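Local coordinates for beta-lactamase-like protein (Novosphingobium pentaromativorans US6-1, PDB 6AUF), which probably hydrolyses beta-lactam antibiotics as a zinc-dependent metallo-beta-lactamase of the B3 type, at residues 50-55 / 192-197; 206-211 / 248-253. All blocks are in the same frame, centred on the assembly; numbering follows the deposited sequence.

Interaction 1: 50-55 / 192-197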
ATOM      1  N   TYR A  50       7.704 -13.347  -3.430  1.00 73.44           N
ATOM      2  CA  TYR A  50       8.811 -14.003  -2.750  1.00 69.97           C
ATOM      3  C   TYR A  50       8.251 -14.800  -1.585  1.00 74.01           C
ATOM      4  O   TYR A  50       7.331 -14.339  -0.901  1.00 74.70           O
ATOM      5  CB  TYR A  50       9.847 -12.986  -2.254  1.00 66.55           C
ATOM      6  CG  TYR A  50      11.198 -13.589  -1.935  1.00 71.98           C
ATOM      7  CD1 TYR A  50      12.088 -13.912  -2.948  1.00 72.13           C
ATOM      8  CD2 TYR A  50      11.589 -13.830  -0.618  1.00 75.13           C
ATOM      9  CE1 TYR A  50      13.328 -14.460  -2.666  1.00 76.38           C
ATOM     10  CE2 TYR A  50      12.831 -14.377  -0.325  1.00 75.71           C
ATOM     11  CZ  TYR A  50      13.694 -14.692  -1.356  1.00 79.81           C
ATOM     12  OH  TYR A  50      14.930 -15.236  -1.090  1.00 80.04           O
ATOM     13  N   GLY A  51       8.795 -15.999  -1.378  1.00 78.03           N
ATOM     14  CA  GLY A  51       8.315 -16.878  -0.331  1.00 68.58           C
ATOM     15  C   GLY A  51       6.803 -16.934  -0.266  1.00 69.20           C
ATOM     16  O   GLY A  51       6.138 -17.278  -1.250  1.00 76.41           O
ATOM     17  N   ASN A  52       6.249 -16.567   0.887  1.00 67.48           N
ATOM     18  CA  ASN A  52       4.819 -16.638   1.169  1.00 72.47           C
ATOM     19  C   ASN A  52       4.052 -15.409   0.691  1.00 74.09           C
ATOM     20  O   ASN A  52       2.897 -15.215   1.109  1.00 75.84           O
ATOM     21  CB  ASN A  52       4.594 -16.832   2.674  1.00 76.70           C
ATOM     22  CG  ASN A  52       5.097 -15.640   3.507  1.00 84.06           C
ATOM     23  OD1 ASN A  52       5.579 -14.632   2.968  1.00 75.53           O
ATOM     24  ND2 ASN A  52       4.965 -15.748   4.828  1.00 85.27           N
ATOM     25  N   THR A  53       4.649 -14.585  -0.171  1.00 67.38           N
ATOM     26  CA  THR A  53       4.078 -13.300  -0.545  1.00 64.70           C
ATOM     27  C   THR A  53       3.767 -13.265  -2.033  1.00 70.96           C
ATOM     28  O   THR A  53       4.611 -13.625  -2.860  1.00 70.27           O
ATOM     29  CB  THR A  53       5.028 -12.160  -0.171  1.00 61.37           C
ATOM     30  OG1 THR A  53       5.298 -12.240   1.228  1.00 61.56           O
ATOM     31  CG2 THR A  53       4.416 -10.819  -0.519  1.00 56.02           C
ATOM     32  N   TRP A  54       2.578 -12.760  -2.363  1.00 76.18           N
ATOM     33  CA  TRP A  54       2.002 -12.856  -3.691  1.00 71.96           C
ATOM     34  C   TRP A  54       1.403 -11.523  -4.118  1.00 78.61           C
ATOM     35  O   TRP A  54       0.756 -10.837  -3.318  1.00 80.64           O
ATOM     36  CB  TRP A  54       0.914 -13.923  -3.702  1.00 74.99           C
ATOM     37  CG  TRP A  54       1.353 -15.250  -3.139  1.00 78.33           C
ATOM     38  CD1 TRP A  54       1.250 -15.666  -1.851  1.00 77.07           C
ATOM     39  CD2 TRP A  54       1.948 -16.332  -3.866  1.00 82.72           C
ATOM     40  NE1 TRP A  54       1.748 -16.941  -1.721  1.00 84.59           N
ATOM     41  CE2 TRP A  54       2.180 -17.373  -2.945  1.00 82.44           C
ATOM     42  CE3 TRP A  54       2.295 -16.524  -5.210  1.00 77.01           C
ATOM     43  CZ2 TRP A  54       2.743 -18.582  -3.318  1.00 82.58           C
ATOM     44  CZ3 TRP A  54       2.863 -17.723  -5.577  1.00 78.70           C
ATOM     45  CH2 TRP A  54       3.085 -18.737  -4.636  1.00 82.89           C
ATOM     46  N   TYR A  55       1.610 -11.162  -5.385  1.00 75.80           N
ATOM     47  CA  TYR A  55       0.862 -10.064  -5.983  1.00 71.34           C
ATOM     48  C   TYR A  55      -0.468 -10.598  -6.491  1.00 77.93           C
ATOM     49  O   TYR A  55      -0.504 -11.580  -7.236  1.00 85.83           O
ATOM     50  CB  TYR A  55       1.641  -9.419  -7.130  1.00 62.34           C
ATOM     51  CG  TYR A  55       1.023  -8.130  -7.626  1.00 62.80           C
ATOM     52  CD1 TYR A  55       0.043  -8.128  -8.621  1.00 63.81           C
ATOM     53  CD2 TYR A  55       1.415  -6.905  -7.091  1.00 59.23           C
ATOM     54  CE1 TYR A  55      -0.517  -6.938  -9.075  1.00 66.39           C
ATOM     55  CE2 TYR A  55       0.862  -5.715  -7.532  1.00 54.81           C
ATOM     56  CZ  TYR A  55      -0.096  -5.735  -8.515  1.00 68.95           C
ATOM     57  OH  TYR A  55      -0.624  -4.538  -8.927  1.00 68.15           O
ATOM     58  N   TRP A 192       4.294  -1.376   5.700  1.00 53.78           N
ATOM     59  CA  TRP A 192       4.320  -2.693   6.308  1.00 48.59           C
ATOM     60  C   TRP A 192       5.611  -3.427   5.967  1.00 55.22           C
ATOM     61  O   TRP A 192       6.205  -3.220   4.904  1.00 60.00           O
ATOM     62  CB  TRP A 192       3.117  -3.500   5.852  1.00 52.52           C
ATOM     63  CG  TRP A 192       1.807  -2.956   6.343  1.00 54.81           C
ATOM     64  CD1 TRP A 192       1.019  -2.030   5.722  1.00 52.07           C
ATOM     65  CD2 TRP A 192       1.123  -3.321   7.548  1.00 53.16           C
ATOM     66  NE1 TRP A 192      -0.113  -1.795   6.464  1.00 51.03           N
ATOM     67  CE2 TRP A 192      -0.074  -2.576   7.591  1.00 56.32           C
ATOM     68  CE3 TRP A 192       1.413  -4.190   8.604  1.00 60.37           C
ATOM     69  CZ2 TRP A 192      -0.987  -2.681   8.647  1.00 59.03           C
ATOM     70  CZ3 TRP A 192       0.503  -4.291   9.659  1.00 60.35           C
ATOM     71  CH2 TRP A 192      -0.681  -3.544   9.667  1.00 57.44           C
ATOM     72  N   THR A 193       6.015  -4.326   6.864  1.00 50.38           N
ATOM     73  CA  THR A 193       7.329  -4.952   6.801  1.00 49.01           C
ATOM     74  C   THR A 193       7.235  -6.367   7.369  1.00 58.20           C
ATOM     75  O   THR A 193       6.612  -6.573   8.419  1.00 68.61           O
ATOM     76  CB  THR A 193       8.340  -4.068   7.572  1.00 59.18           C
ATOM     77  OG1 THR A 193       9.365  -3.608   6.682  1.00 62.12           O
ATOM     78  CG2 THR A 193       8.952  -4.760   8.804  1.00 45.51           C
ATOM     79  N   TRP A 194       7.832  -7.340   6.680  1.00 56.64           N
ATOM     80  CA  TRP A 194       7.827  -8.722   7.166  1.00 60.79           C
ATOM     81  C   TRP A 194       8.894  -9.521   6.433  1.00 60.22           C
ATOM     82  O   TRP A 194       9.422  -9.090   5.407  1.00 61.19           O
ATOM     83  CB  TRP A 194       6.457  -9.398   7.002  1.00 58.98           C
ATOM     84  CG  TRP A 194       6.022  -9.605   5.570  1.00 54.63           C
ATOM     85  CD1 TRP A 194       6.154 -10.754   4.820  1.00 59.81           C
ATOM     86  CD2 TRP A 194       5.375  -8.656   4.726  1.00 51.93           C
ATOM     87  NE1 TRP A 194       5.629 -10.568   3.557  1.00 57.17           N
ATOM     88  CE2 TRP A 194       5.144  -9.292   3.470  1.00 58.34           C
ATOM     89  CE3 TRP A 194       4.970  -7.328   4.897  1.00 50.65           C
ATOM     90  CZ2 TRP A 194       4.529  -8.639   2.401  1.00 56.74           C
ATOM     91  CZ3 TRP A 194       4.355  -6.680   3.829  1.00 54.06           C
ATOM     92  CH2 TRP A 194       4.141  -7.333   2.602  1.00 55.15           C
ATOM     93  N   GLN A 195       9.218 -10.685   6.987  1.00 63.09           N
ATOM     94  CA  GLN A 195      10.247 -11.550   6.422  1.00 68.89           C
ATOM     95  C   GLN A 195       9.648 -12.623   5.515  1.00 74.35           C
ATOM     96  O   GLN A 195       8.572 -13.166   5.789  1.00 64.86           O
ATOM     97  CB  GLN A 195      11.067 -12.212   7.529  1.00 58.80           C
ATOM     98  CG  GLN A 195      12.138 -13.136   6.983  1.00 68.82           C
ATOM     99  CD  GLN A 195      13.013 -13.712   8.072  1.00 71.52           C
ATOM    100  OE1 GLN A 195      14.127 -13.250   8.284  1.00 71.62           O
ATOM    101  NE2 GLN A 195      12.513 -14.724   8.770  1.00 65.05           N
ATOM    102  N   ALA A 196      10.357 -12.914   4.422  1.00 78.13           N
ATOM    103  CA  ALA A 196       9.971 -13.942   3.467  1.00 62.38           C
ATOM    104  C   ALA A 196      11.194 -14.768   3.095  1.00 67.21           C
ATOM    105  O   ALA A 196      12.294 -14.234   2.931  1.00 68.58           O
ATOM    106  CB  ALA A 196       9.349 -13.334   2.213  1.00 61.24           C
ATOM    107  N   CYS A 197      11.005 -16.075   2.969  1.00 73.87           N
ATOM    108  CA  CYS A 197      12.105 -16.969   2.654  1.00 85.25           C
ATOM    109  C   CYS A 197      11.717 -17.855   1.483  1.00 89.80           C
ATOM    110  O   CYS A 197      10.570 -18.303   1.381  1.00 88.87           O
ATOM    111  CB  CYS A 197      12.485 -17.802   3.871  1.00 85.59           C
ATOM    112  SG  CYS A 197      12.696 -16.785   5.362  1.00 83.53           S
TER

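Interaction 2: 206-211 / 248-253. With ZN (zinc ion), chain B.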
ATOM      1  N   ILE A 206      10.607  -7.936   3.125  1.00 61.61           N
ATOM      2  CA  ILE A 206       9.750  -7.222   2.196  1.00 59.19           C
ATOM      3  C   ILE A 206       9.206  -5.977   2.886  1.00 62.97           C
ATOM      4  O   ILE A 206       8.849  -5.991   4.073  1.00 56.78           O
ATOM      5  CB  ILE A 206       8.631  -8.150   1.689  1.00 61.00           C
ATOM      6  CG1 ILE A 206       9.250  -9.215   0.784  1.00 67.21           C
ATOM      7  CG2 ILE A 206       7.565  -7.370   0.937  1.00 58.07           C
ATOM      8  CD1 ILE A 206       8.455 -10.456   0.679  1.00 75.49           C
ATOM      9  N   ALA A 207       9.190  -4.877   2.149  1.00 59.90           N
ATOM     10  CA  ALA A 207       8.646  -3.613   2.621  1.00 56.02           C
ATOM     11  C   ALA A 207       7.566  -3.183   1.641  1.00 53.51           C
ATOM     12  O   ALA A 207       7.866  -2.847   0.493  1.00 58.99           O
ATOM     13  CB  ALA A 207       9.739  -2.553   2.744  1.00 51.96           C
ATOM     14  N   TYR A 208       6.310  -3.223   2.086  1.00 52.08           N
ATOM     15  CA  TYR A 208       5.198  -2.638   1.343  1.00 53.71           C
ATOM     16  C   TYR A 208       5.096  -1.166   1.759  1.00 59.57           C
ATOM     17  O   TYR A 208       4.313  -0.771   2.633  1.00 55.66           O
ATOM     18  CB  TYR A 208       3.920  -3.427   1.605  1.00 52.04           C
ATOM     19  CG  TYR A 208       2.755  -3.057   0.708  1.00 55.51           C
ATOM     20  CD1 TYR A 208       2.915  -2.961  -0.678  1.00 49.08           C
ATOM     21  CD2 TYR A 208       1.485  -2.820   1.246  1.00 54.30           C
ATOM     22  CE1 TYR A 208       1.852  -2.615  -1.502  1.00 45.78           C
ATOM     23  CE2 TYR A 208       0.416  -2.472   0.431  1.00 50.18           C
ATOM     24  CZ  TYR A 208       0.608  -2.370  -0.941  1.00 55.56           C
ATOM     25  OH  TYR A 208      -0.445  -2.032  -1.750  1.00 59.78           O
ATOM     26  N   ALA A 209       5.947  -0.344   1.136  1.00 56.53           N
ATOM     27  CA  ALA A 209       6.029   1.072   1.483  1.00 53.88           C
ATOM     28  C   ALA A 209       4.954   1.829   0.723  1.00 52.18           C
ATOM     29  O   ALA A 209       4.885   1.754  -0.510  1.00 53.15           O
ATOM     30  CB  ALA A 209       7.409   1.646   1.170  1.00 45.96           C
ATOM     31  N   ASP A 210       4.112   2.538   1.469  1.00 49.25           N
ATOM     32  CA  ASP A 210       2.971   3.259   0.930  1.00 46.65           C
ATOM     33  C   ASP A 210       3.397   4.287  -0.112  1.00 48.81           C
ATOM     34  O   ASP A 210       4.558   4.704  -0.173  1.00 46.59           O
ATOM     35  CB  ASP A 210       2.237   3.961   2.065  1.00 44.82           C
ATOM     36  CG  ASP A 210       0.867   4.414   1.669  1.00 56.76           C
ATOM     37  OD1 ASP A 210       0.438   4.128   0.521  1.00 56.18           O
ATOM     38  OD2 ASP A 210       0.213   5.043   2.525  1.00 58.27           O
ATOM     39  N   SER A 211       2.431   4.704  -0.941  1.00 49.34           N
ATOM     40  CA  SER A 211       2.623   5.895  -1.764  1.00 48.64           C
ATOM     41  C   SER A 211       3.209   7.012  -0.910  1.00 52.57           C
ATOM     42  O   SER A 211       2.840   7.174   0.256  1.00 50.18           O
ATOM     43  CB  SER A 211       1.295   6.358  -2.364  1.00 50.66           C
ATOM     44  OG  SER A 211       0.519   5.253  -2.776  1.00 64.98           O
ATOM     45  N   VAL A 248       8.025  -2.953  -2.348  1.00 60.83           N
ATOM     46  CA  VAL A 248       6.760  -3.100  -3.058  1.00 62.33           C
ATOM     47  C   VAL A 248       5.893  -1.896  -2.715  1.00 54.04           C
ATOM     48  O   VAL A 248       5.860  -1.462  -1.561  1.00 63.64           O
ATOM     49  CB  VAL A 248       6.052  -4.432  -2.705  1.00 60.38           C
ATOM     50  CG1 VAL A 248       4.873  -4.684  -3.644  1.00 57.07           C
ATOM     51  CG2 VAL A 248       7.031  -5.589  -2.761  1.00 50.24           C
ATOM     52  N   THR A 249       5.200  -1.349  -3.717  1.00 51.08           N
ATOM     53  CA  THR A 249       4.436  -0.121  -3.576  1.00 54.14           C
ATOM     54  C   THR A 249       2.989  -0.297  -4.009  1.00 56.68           C
ATOM     55  O   THR A 249       2.706  -0.985  -4.990  1.00 58.97           O
ATOM     56  CB  THR A 249       5.052   1.017  -4.397  1.00 54.80           C
ATOM     57  OG1 THR A 249       5.226   0.588  -5.759  1.00 52.51           O
ATOM     58  CG2 THR A 249       6.385   1.471  -3.786  1.00 52.72           C
ATOM     59  N   PRO A 250       2.061   0.362  -3.322  1.00 58.06           N
ATOM     60  CA  PRO A 250       0.643   0.267  -3.707  1.00 63.15           C
ATOM     61  C   PRO A 250       0.375   0.569  -5.171  1.00 63.93           C
ATOM     62  O   PRO A 250      -0.580   0.033  -5.743  1.00 67.16           O
ATOM     63  CB  PRO A 250      -0.016   1.292  -2.775  1.00 55.42           C
ATOM     64  CG  PRO A 250       0.826   1.208  -1.545  1.00 54.43           C
ATOM     65  CD  PRO A 250       2.242   1.071  -2.043  1.00 46.51           C
ATOM     66  N   HIS A 251       1.158   1.439  -5.787  1.00 57.64           N
ATOM     67  CA  HIS A 251       1.152   1.572  -7.233  1.00 54.66           C
ATOM     68  C   HIS A 251       2.392   0.867  -7.729  1.00 59.41           C
ATOM     69  O   HIS A 251       3.513   1.325  -7.435  1.00 54.98           O
ATOM     70  CB  HIS A 251       1.164   3.034  -7.682  1.00 51.52           C
ATOM     71  CG  HIS A 251      -0.116   3.759  -7.427  1.00 67.41           C
ATOM     72  ND1 HIS A 251      -1.078   3.928  -8.400  1.00 60.51           N
ATOM     73  CD2 HIS A 251      -0.593   4.363  -6.312  1.00 60.18           C
ATOM     74  CE1 HIS A 251      -2.097   4.598  -7.892  1.00 64.93           C
ATOM     75  NE2 HIS A 251      -1.826   4.877  -6.628  1.00 69.92           N
ATOM     76  N   PRO A 252       2.255  -0.233  -8.474  1.00 62.83           N
ATOM     77  CA  PRO A 252       3.441  -1.032  -8.817  1.00 63.89           C
ATOM     78  C   PRO A 252       4.552  -0.223  -9.467  1.00 61.41           C
ATOM     79  O   PRO A 252       5.730  -0.429  -9.134  1.00 60.89           O
ATOM     80  CB  PRO A 252       2.866  -2.106  -9.753  1.00 73.55           C
ATOM     81  CG  PRO A 252       1.429  -2.242  -9.315  1.00 69.66           C
ATOM     82  CD  PRO A 252       1.001  -0.851  -8.943  1.00 62.01           C
ATOM     83  N   SER A 253       4.213   0.711 -10.366  1.00 56.54           N
ATOM     84  CA  SER A 253       5.251   1.438 -11.091  1.00 56.40           C
ATOM     85  C   SER A 253       6.087   2.295 -10.158  1.00 64.75           C
ATOM     86  O   SER A 253       7.277   2.510 -10.414  1.00 59.89           O
ATOM     87  CB  SER A 253       4.638   2.298 -12.205  1.00 59.12           C
ATOM     88  OG  SER A 253       3.333   2.735 -11.878  1.00 71.52           O
TER
HETATM   89 ZN    ZN B 401      -2.931   5.568  -5.107  1.00 63.80          ZN
HETATM   90  O   HOH W   1       2.412   3.749  -4.611  1.00 50.52           O

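Interaction 1: 50-55 / 192-197
The indole of W194 reaches T53 across the interior between the two sheets of the metallo-beta-lactamase alpha-beta/beta-alpha sandwich, here where a beta hairpin of one sheet meets a long strand of the other. The general lesson is that one nearly straight bond can fix the rotation of an indole where two sheets meet. NE1 of W194 donates to OG1 of T53 at 2.9 Å, with an angle of 166°, and the hydroxyl oxygen lies in the indole plane, at the ring's edge. That hydroxyl in turn donates to OD1 of N52, 3.0 Å from T53 OG1, which gives the buried oxygen one incoming and one outgoing bond. T53 carries its methyl anti to the backbone N, and from there CG2 rests 3.6 Å from CZ2 of W194, next to the polar end of the same ring.

The type II' turn from Y50 to T53 brings the other half of the contact into place. G51 packs by its bare CA against the backbone of C197, a residue pinned by its disulfide to C203. At the start of the turn, the Y50 side chain lies beside A196, while its hydroxyl is hydrogen-bonded to the carbonyl of T202. I206 and V66 also pack on W194. CD2 of Y50 packs 3.6 Å from CB of A196, and A196 O lies at the edge of the Y50 ring, near its plane, 3.3 Å from CE2 of Y50.

Interaction 2: 206-211 / 248-253
Y208 and V248 pair as a parallel beta bridge at the edge of the second sheet of the metallo-beta-lactamase fold, and the two segments run on from the bridge to the zinc site. The example illustrates how a sheet's end can be packed firmly while the loops leaving it serve a metal centre. On the tight side, V248 N donates to A207 O at 2.8 Å, and the return bond from A209 N to V248 O is weak. The side chains of Y208 and V248 lie on the same face of the sheet, with CD1 of Y208 3.9 Å from CG1 of V248. With CG anti to the backbone N (chi1 -170°), the tyrosine ring extends along the 248-250 backbone and crosses P250 at a slant, CZ lying 3.6 Å from CG of the proline. Its hydroxyl is hydrogen-bonded to D76. P250 is also flanked by A209 O and by the carboxylate of D210, which hydrogen-bonds to S189 and to the zinc ligand H107.

Toward the metal pocket, direct packing gives way to bridging, and H251 is only partly buried, unlike the bridge and P250. One water accepts from H251 N and is also hydrogen-bonded to S211 OG, which also hydrogen-bonds a bound citrate, probably from the crystallisation liquor. S211 OG lies near the imidazole plane of H251, 3.8 Å from CD2. D111 and H112 share the zinc ion with this histidine, whose NE2 binds the metal at 2.0 Å.

Reading from the N terminus, segment 50-55, the turn and second strand of the first hairpin, belongs to the seven-stranded sheet, and interaction 1 closes a long loop when strand 190-197 of the five-stranded sheet arrives 137 residues later. The chain then turns into strand 203-208, and interaction 2 closes a shorter loop of 36 intervening residues, including helix 226-241, at 248-253. The loops follow in series, neither nested nor crossed, yet the contacts touch: neighbouring strands 190-197 and 203-208 probably share hydrogen bonds W194 O to I206 N and W192 O to Y208 N. Interaction 1 thus joins the two sheets, while interaction 2 joins the second sheet's edge to the zinc site.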